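Peptidase M42 (PDB 5DS0) is a TET aminopeptidase of the M42 family that probably removes N-terminal residues from peptides using a pair of metal ions, bound here as cobalt. Local coordinates at residues E25-C30 with G47-I52; E32-Y37 with V187-I192. All blocks are in the same frame, centred on the assembly; numbering follows the deposited sequence.

Interaction 1: residues E25-C30 with G47-I52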
loop_
_atom_site.group_PDB
_atom_site.type_symbol
_atom_site.label_atom_id
_atom_site.label_comp_id
_atom_site.label_asym_id
_atom_site.label_seq_id
_atom_site.Cartn_x
_atom_site.Cartn_y
_atom_site.Cartn_z
ATOM N N GLU C 25 0.465 49.054 -15.440
ATOM C CA GLU C 25 1.645 49.758 -14.925
ATOM C C GLU C 25 2.911 49.443 -15.734
ATOM O O GLU C 25 3.694 50.341 -16.030
ATOM C CB GLU C 25 1.872 49.423 -13.454
ATOM C CG GLU C 25 1.122 50.305 -12.466
ATOM C CD GLU C 25 1.565 50.113 -11.007
ATOM O OE1 GLU C 25 0.678 49.635 -10.310
ATOM O OE2 GLU C 25 2.720 50.407 -10.528
ATOM N N VAL C 26 3.086 48.174 -16.104
ATOM C CA VAL C 26 4.296 47.708 -16.819
ATOM C C VAL C 26 4.255 48.166 -18.290
ATOM O O VAL C 26 5.260 48.578 -18.854
ATOM C CB VAL C 26 4.569 46.171 -16.629
ATOM C CG1 VAL C 26 3.488 45.363 -17.294
ATOM C CG2 VAL C 26 5.901 45.755 -17.245
ATOM N N ASN C 27 3.083 48.158 -18.903
ATOM C CA ASN C 27 2.966 48.606 -20.276
ATOM C C ASN C 27 3.061 50.125 -20.395
ATOM O O ASN C 27 3.435 50.646 -21.433
ATOM C CB ASN C 27 1.699 48.015 -20.903
ATOM C CG ASN C 27 1.931 46.594 -21.398
ATOM O OD1 ASN C 27 2.957 45.984 -21.107
ATOM N ND2 ASN C 27 0.984 46.060 -22.149
ATOM N N ALA C 28 2.712 50.837 -19.324
ATOM C CA ALA C 28 2.923 52.289 -19.250
ATOM C C ALA C 28 4.415 52.602 -19.285
ATOM O O ALA C 28 4.845 53.537 -19.946
ATOM C CB ALA C 28 2.291 52.851 -17.990
ATOM N N ILE C 29 5.188 51.815 -18.558
ATOM C CA ILE C 29 6.641 51.971 -18.531
ATOM C C ILE C 29 7.240 51.768 -19.912
ATOM O O ILE C 29 8.176 52.472 -20.304
ATOM C CB ILE C 29 7.281 50.974 -17.539
ATOM C CG1 ILE C 29 7.008 51.431 -16.101
ATOM C CG2 ILE C 29 8.775 50.848 -17.768
ATOM C CD1 ILE C 29 6.935 50.299 -15.109
ATOM N N CYS C 30 6.691 50.799 -20.637
ATOM C CA CYS C 30 7.116 50.512 -21.997
ATOM C C CYS C 30 6.781 51.666 -22.933
ATOM O O CYS C 30 7.620 52.071 -23.722
ATOM C CB CYS C 30 6.474 49.213 -22.504
ATOM S SG CYS C 30 7.044 47.718 -21.654
ATOM N N GLY C 47 -5.073 44.910 -23.556
ATOM C CA GLY C 47 -4.023 45.675 -22.897
ATOM C C GLY C 47 -2.631 45.536 -23.496
ATOM O O GLY C 47 -1.692 46.122 -22.975
ATOM N N SER C 48 -2.476 44.756 -24.570
ATOM C CA SER C 48 -1.186 44.653 -25.264
ATOM C C SER C 48 -0.895 45.952 -25.973
ATOM O O SER C 48 -1.753 46.467 -26.685
ATOM C CB SER C 48 -1.180 43.546 -26.320
ATOM O OG SER C 48 -1.682 42.320 -25.822
ATOM N N VAL C 49 0.299 46.495 -25.763
ATOM C CA VAL C 49 0.747 47.630 -26.567
ATOM C C VAL C 49 1.834 47.157 -27.555
ATOM O O VAL C 49 2.673 46.313 -27.240
ATOM C CB VAL C 49 1.215 48.882 -25.762
ATOM C CG1 VAL C 49 0.355 49.265 -24.542
ATOM C CG2 VAL C 49 2.605 48.654 -25.269
ATOM N N THR C 50 1.796 47.738 -28.745
ATOM C CA THR C 50 2.628 47.340 -29.851
ATOM C C THR C 50 3.252 48.588 -30.492
ATOM O O THR C 50 2.560 49.541 -30.814
ATOM C CB THR C 50 1.786 46.575 -30.903
ATOM O OG1 THR C 50 1.053 45.504 -30.277
ATOM C CG2 THR C 50 2.670 46.013 -32.016
ATOM N N PHE C 51 4.560 48.543 -30.705
ATOM C CA PHE C 51 5.320 49.663 -31.218
ATOM C C PHE C 51 5.759 49.381 -32.630
ATOM O O PHE C 51 6.376 48.350 -32.893
ATOM C CB PHE C 51 6.554 49.870 -30.354
ATOM C CG PHE C 51 6.239 50.021 -28.906
ATOM C CD1 PHE C 51 5.705 51.210 -28.435
ATOM C CD2 PHE C 51 6.442 48.981 -28.019
ATOM C CE1 PHE C 51 5.393 51.362 -27.096
ATOM C CE2 PHE C 51 6.143 49.128 -26.680
ATOM C CZ PHE C 51 5.619 50.320 -26.215
ATOM N N ILE C 52 5.467 50.311 -33.532
ATOM C CA ILE C 52 5.754 50.132 -34.951
ATOM C C ILE C 52 6.949 50.962 -35.381
ATOM O O ILE C 52 7.013 52.166 -35.128
ATOM C CB ILE C 52 4.544 50.511 -35.812
ATOM C CG1 ILE C 52 3.310 49.732 -35.342
ATOM C CG2 ILE C 52 4.823 50.223 -37.278
ATOM C CD1 ILE C 52 2.005 50.170 -35.978
#
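Asn-27 and Phe-51 reach across the contact with similar first torsions: in each, CG lies beside the backbone N and trans to the carbonyl carbon, with chi1 -82° in the asparagine and -54° in the phenylalanine. The setting is a helix laid on a β-sheet, within the α/β catalytic domain expected of an M42 peptidase: helix 24-34 rests on strand 49-53 and on the turn leading into it. The CA atoms come nearest at Asn-27 and Val-49, 6.7 Å apart. The carboxamide of Asn-27 is extended so that OD1 turns back on the side of CA and ND2 forms the far end, facing the turn. There ND2 donates to Gly-47 O at 2.8 Å. The acceptor lies close to the amide plane, but the bond is bent, with an N-H...O angle of 135°. Gly-47 has a positive phi at which a CB would collide with the carbonyl O of the residue before it, a backbone shape that a side chain at this position would not tolerate. The buried amide is engaged at both ends: OD1 is hydrogen-bonded to Thr-67 OG1, next in sequence to the cobalt ligand His-66, and ND2 also makes a weak bond to Ala-210 O on strand 205-211. The side chain of Asn-27 stands about 13 Å from a bound cobalt ion, too far to take part in the metal site. To one side of the asparagine side chain, Val-49 CG1 lies 4.1 Å from Asn-27 CB. Further along, Phe-51 brings the far end of its ring, CZ, to Cys-30. This CZ lies 3.6 Å from Cys-30 O, which approaches the ring obliquely, while Cys-30 CB packs 4.0 Å from the same Phe-51 CZ.

Interaction 2: residues E32-Y37 with V187-I192; sequences EYMEPY and VLMEAI
Met-34 and Met-189, both selenomethionines, bring their CA atoms to 7.3 Å, and three residues on Tyr-37 and Ile-192 keep almost the same spacing at 7.2 Å. The end of helix 24-34 and the chain that leaves it therefore run beside helix 179-197 in the same direction. In the loop, Tyr-37 N is hydrogen-bonded back to Met-34 O. Met-34 fills the gap between the backbones: bends at chi2 and chi3 curl its chain, placing SE 4.0 Å from Met-189 CG and CE 3.6 Å from Ile-192 CG2. At the flank, Tyr-33 sends its ring across with CG trans to the backbone N (chi1 -173°), and its OH donates to Glu-190 OE2. The modelled 2.4 Å between Tyr-33 OH and Glu-190 OE2 is doubtful in length at this resolution. OE2 sits at the ring edge near its plane, with the carboxylate turned 55° from the ring. Glu-190 OE1 meets Arg-193 in a salt bridge and Ser-6 OG in a hydrogen bond. A phenylalanine in place of Tyr-33 lacks the hydroxyl and would probably leave the buried Glu-190 carboxylate to rely on Arg-193 and Ser-6, with no polar link from helix 24-34. Apolar interlocking with a polar tie at its margin here joins two neighbouring helices in one layer of an α/β/α sandwich, the fold of zinc-dependent exopeptidases.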
loop_
_atom_site.group_PDB
_atom_site.type_symbol
_atom_site.label_atom_id
_atom_site.label_comp_id
_atom_site.label_asym_id
_atom_site.label_seq_id
_atom_site.Cartn_x
_atom_site.Cartn_y
_atom_site.Cartn_z
ATOM N N GLU C 32 6.380 54.798 -22.231
ATOM C CA GLU C 32 7.185 55.963 -21.903
ATOM C C GLU C 32 8.608 55.843 -22.464
ATOM O O GLU C 32 9.118 56.780 -23.077
ATOM C CB GLU C 32 7.233 56.187 -20.400
ATOM C CG GLU C 32 7.789 57.553 -20.039
ATOM C CD GLU C 32 7.773 57.827 -18.547
ATOM O OE1 GLU C 32 7.503 56.884 -17.762
ATOM O OE2 GLU C 32 8.016 58.992 -18.157
ATOM N N TYR C 33 9.236 54.691 -22.269
ATOM C CA TYR C 33 10.569 54.469 -22.783
ATOM C C TYR C 33 10.620 54.579 -24.299
ATOM O O TYR C 33 11.623 55.042 -24.854
ATOM C CB TYR C 33 11.042 53.088 -22.386
ATOM C CG TYR C 33 12.476 52.793 -22.727
ATOM C CD1 TYR C 33 13.490 53.158 -21.871
ATOM C CD2 TYR C 33 12.809 52.108 -23.887
ATOM C CE1 TYR C 33 14.797 52.873 -22.162
ATOM C CE2 TYR C 33 14.124 51.806 -24.192
ATOM C CZ TYR C 33 15.113 52.194 -23.325
ATOM O OH TYR C 33 16.426 51.893 -23.599
HETATM N N MSE C 34 9.536 54.174 -24.962
HETATM C CA MSE C 34 9.501 54.121 -26.421
HETATM C C MSE C 34 8.949 55.344 -27.114
HETATM O O MSE C 34 8.979 55.388 -28.341
HETATM C CB MSE C 34 8.675 52.918 -26.858
HETATM C CG MSE C 34 9.353 51.616 -26.459
HETATM SE SE MSE C 34 10.869 51.187 -27.658
HETATM C CE MSE C 34 9.783 50.668 -29.209
ATOM N N GLU C 35 8.452 56.339 -26.374
ATOM C CA GLU C 35 7.910 57.555 -27.007
ATOM C C GLU C 35 8.832 58.132 -28.069
ATOM O O GLU C 35 8.392 58.402 -29.178
ATOM C CB GLU C 35 7.558 58.639 -25.975
ATOM C CG GLU C 35 6.071 58.676 -25.602
ATOM C CD GLU C 35 5.804 59.273 -24.220
ATOM O OE1 GLU C 35 6.428 60.309 -23.878
ATOM O OE2 GLU C 35 4.975 58.693 -23.465
ATOM N N PRO C 36 10.122 58.297 -27.750
ATOM C CA PRO C 36 11.014 58.879 -28.755
ATOM C C PRO C 36 11.497 57.950 -29.860
ATOM O O PRO C 36 12.193 58.411 -30.753
ATOM C CB PRO C 36 12.204 59.366 -27.920
ATOM C CG PRO C 36 12.219 58.492 -26.726
ATOM C CD PRO C 36 10.786 58.148 -26.441
ATOM N N TYR C 37 11.140 56.669 -29.834
ATOM C CA TYR C 37 11.713 55.701 -30.796
ATOM C C TYR C 37 10.730 55.014 -31.746
ATOM O O TYR C 37 11.137 54.512 -32.792
ATOM C CB TYR C 37 12.516 54.631 -30.046
ATOM C CG TYR C 37 13.572 55.199 -29.122
ATOM C CD1 TYR C 37 14.658 55.902 -29.622
ATOM C CD2 TYR C 37 13.472 55.042 -27.743
ATOM C CE1 TYR C 37 15.617 56.431 -28.781
ATOM C CE2 TYR C 37 14.432 55.560 -26.890
ATOM C CZ TYR C 37 15.503 56.252 -27.417
ATOM O OH TYR C 37 16.444 56.772 -26.564
ATOM N N VAL C 187 14.310 43.087 -24.857
ATOM C CA VAL C 187 15.070 42.855 -26.074
ATOM C C VAL C 187 14.439 43.533 -27.277
ATOM O O VAL C 187 15.120 44.215 -28.025
ATOM C CB VAL C 187 15.185 41.359 -26.368
ATOM C CG1 VAL C 187 15.728 41.115 -27.772
ATOM C CG2 VAL C 187 16.104 40.703 -25.355
ATOM N N LEU C 188 13.142 43.344 -27.481
ATOM C CA LEU C 188 12.510 43.904 -28.667
ATOM C C LEU C 188 12.487 45.429 -28.626
ATOM O O LEU C 188 12.666 46.085 -29.651
ATOM C CB LEU C 188 11.109 43.338 -28.883
ATOM C CG LEU C 188 10.011 43.611 -27.855
ATOM C CD1 LEU C 188 9.196 44.862 -28.163
ATOM C CD2 LEU C 188 9.084 42.405 -27.790
HETATM N N MSE C 189 12.289 45.987 -27.443
HETATM C CA MSE C 189 12.351 47.439 -27.272
HETATM C C MSE C 189 13.731 47.981 -27.548
HETATM O O MSE C 189 13.871 49.019 -28.183
HETATM C CB MSE C 189 11.937 47.809 -25.856
HETATM C CG MSE C 189 10.425 47.751 -25.749
HETATM SE SE MSE C 189 9.865 48.479 -24.014
HETATM C CE MSE C 189 10.428 47.020 -22.817
ATOM N N GLU C 190 14.760 47.301 -27.060
ATOM C CA GLU C 190 16.128 47.745 -27.285
ATOM C C GLU C 190 16.519 47.596 -28.736
ATOM O O GLU C 190 17.298 48.392 -29.252
ATOM C CB GLU C 190 17.111 46.972 -26.404
ATOM C CG GLU C 190 17.098 47.422 -24.950
ATOM C CD GLU C 190 17.571 48.851 -24.784
ATOM O OE1 GLU C 190 18.801 49.066 -24.817
ATOM O OE2 GLU C 190 16.715 49.755 -24.672
ATOM N N ALA C 191 15.998 46.569 -29.393
ATOM C CA ALA C 191 16.270 46.368 -30.803
ATOM C C ALA C 191 15.724 47.543 -31.600
ATOM O O ALA C 191 16.432 48.134 -32.400
ATOM C CB ALA C 191 15.652 45.070 -31.286
ATOM N N ILE C 192 14.464 47.879 -31.378
ATOM C CA ILE C 192 13.846 48.987 -32.081
ATOM C C ILE C 192 14.569 50.291 -31.772
ATOM O O ILE C 192 14.807 51.096 -32.672
ATOM C CB ILE C 192 12.347 49.092 -31.743
ATOM C CG1 ILE C 192 11.592 47.955 -32.433
ATOM C CG2 ILE C 192 11.770 50.417 -32.204
ATOM C CD1 ILE C 192 10.226 47.681 -31.850
#

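Overall arrangement
Helix 24-34 serves both contacts: its earlier part meets strand 49-53 in interaction 1, and its end meets helix 179-197 in interaction 2. Along the chain the segments alternate (25-30, 32-37, 47-52, 187-192), so the two contacts cross. Their centres lie 10 Å apart and they touch directly: Phe-51 CB packs 3.5 Å from Met-34 CE, and Cys-30 SG lies 3.6 Å from Met-189 CE. Their apolar parts (Cys-30, Phe-51, Met-34, Met-189, Ile-192) run together into one core between helix 24-34, the mixed sheet and helix 179-197. That last helix also carries Asp-180, a ligand in both cobalt sites, so this core connects helix 24-34 to the helix that carries a ligand of the metal centre.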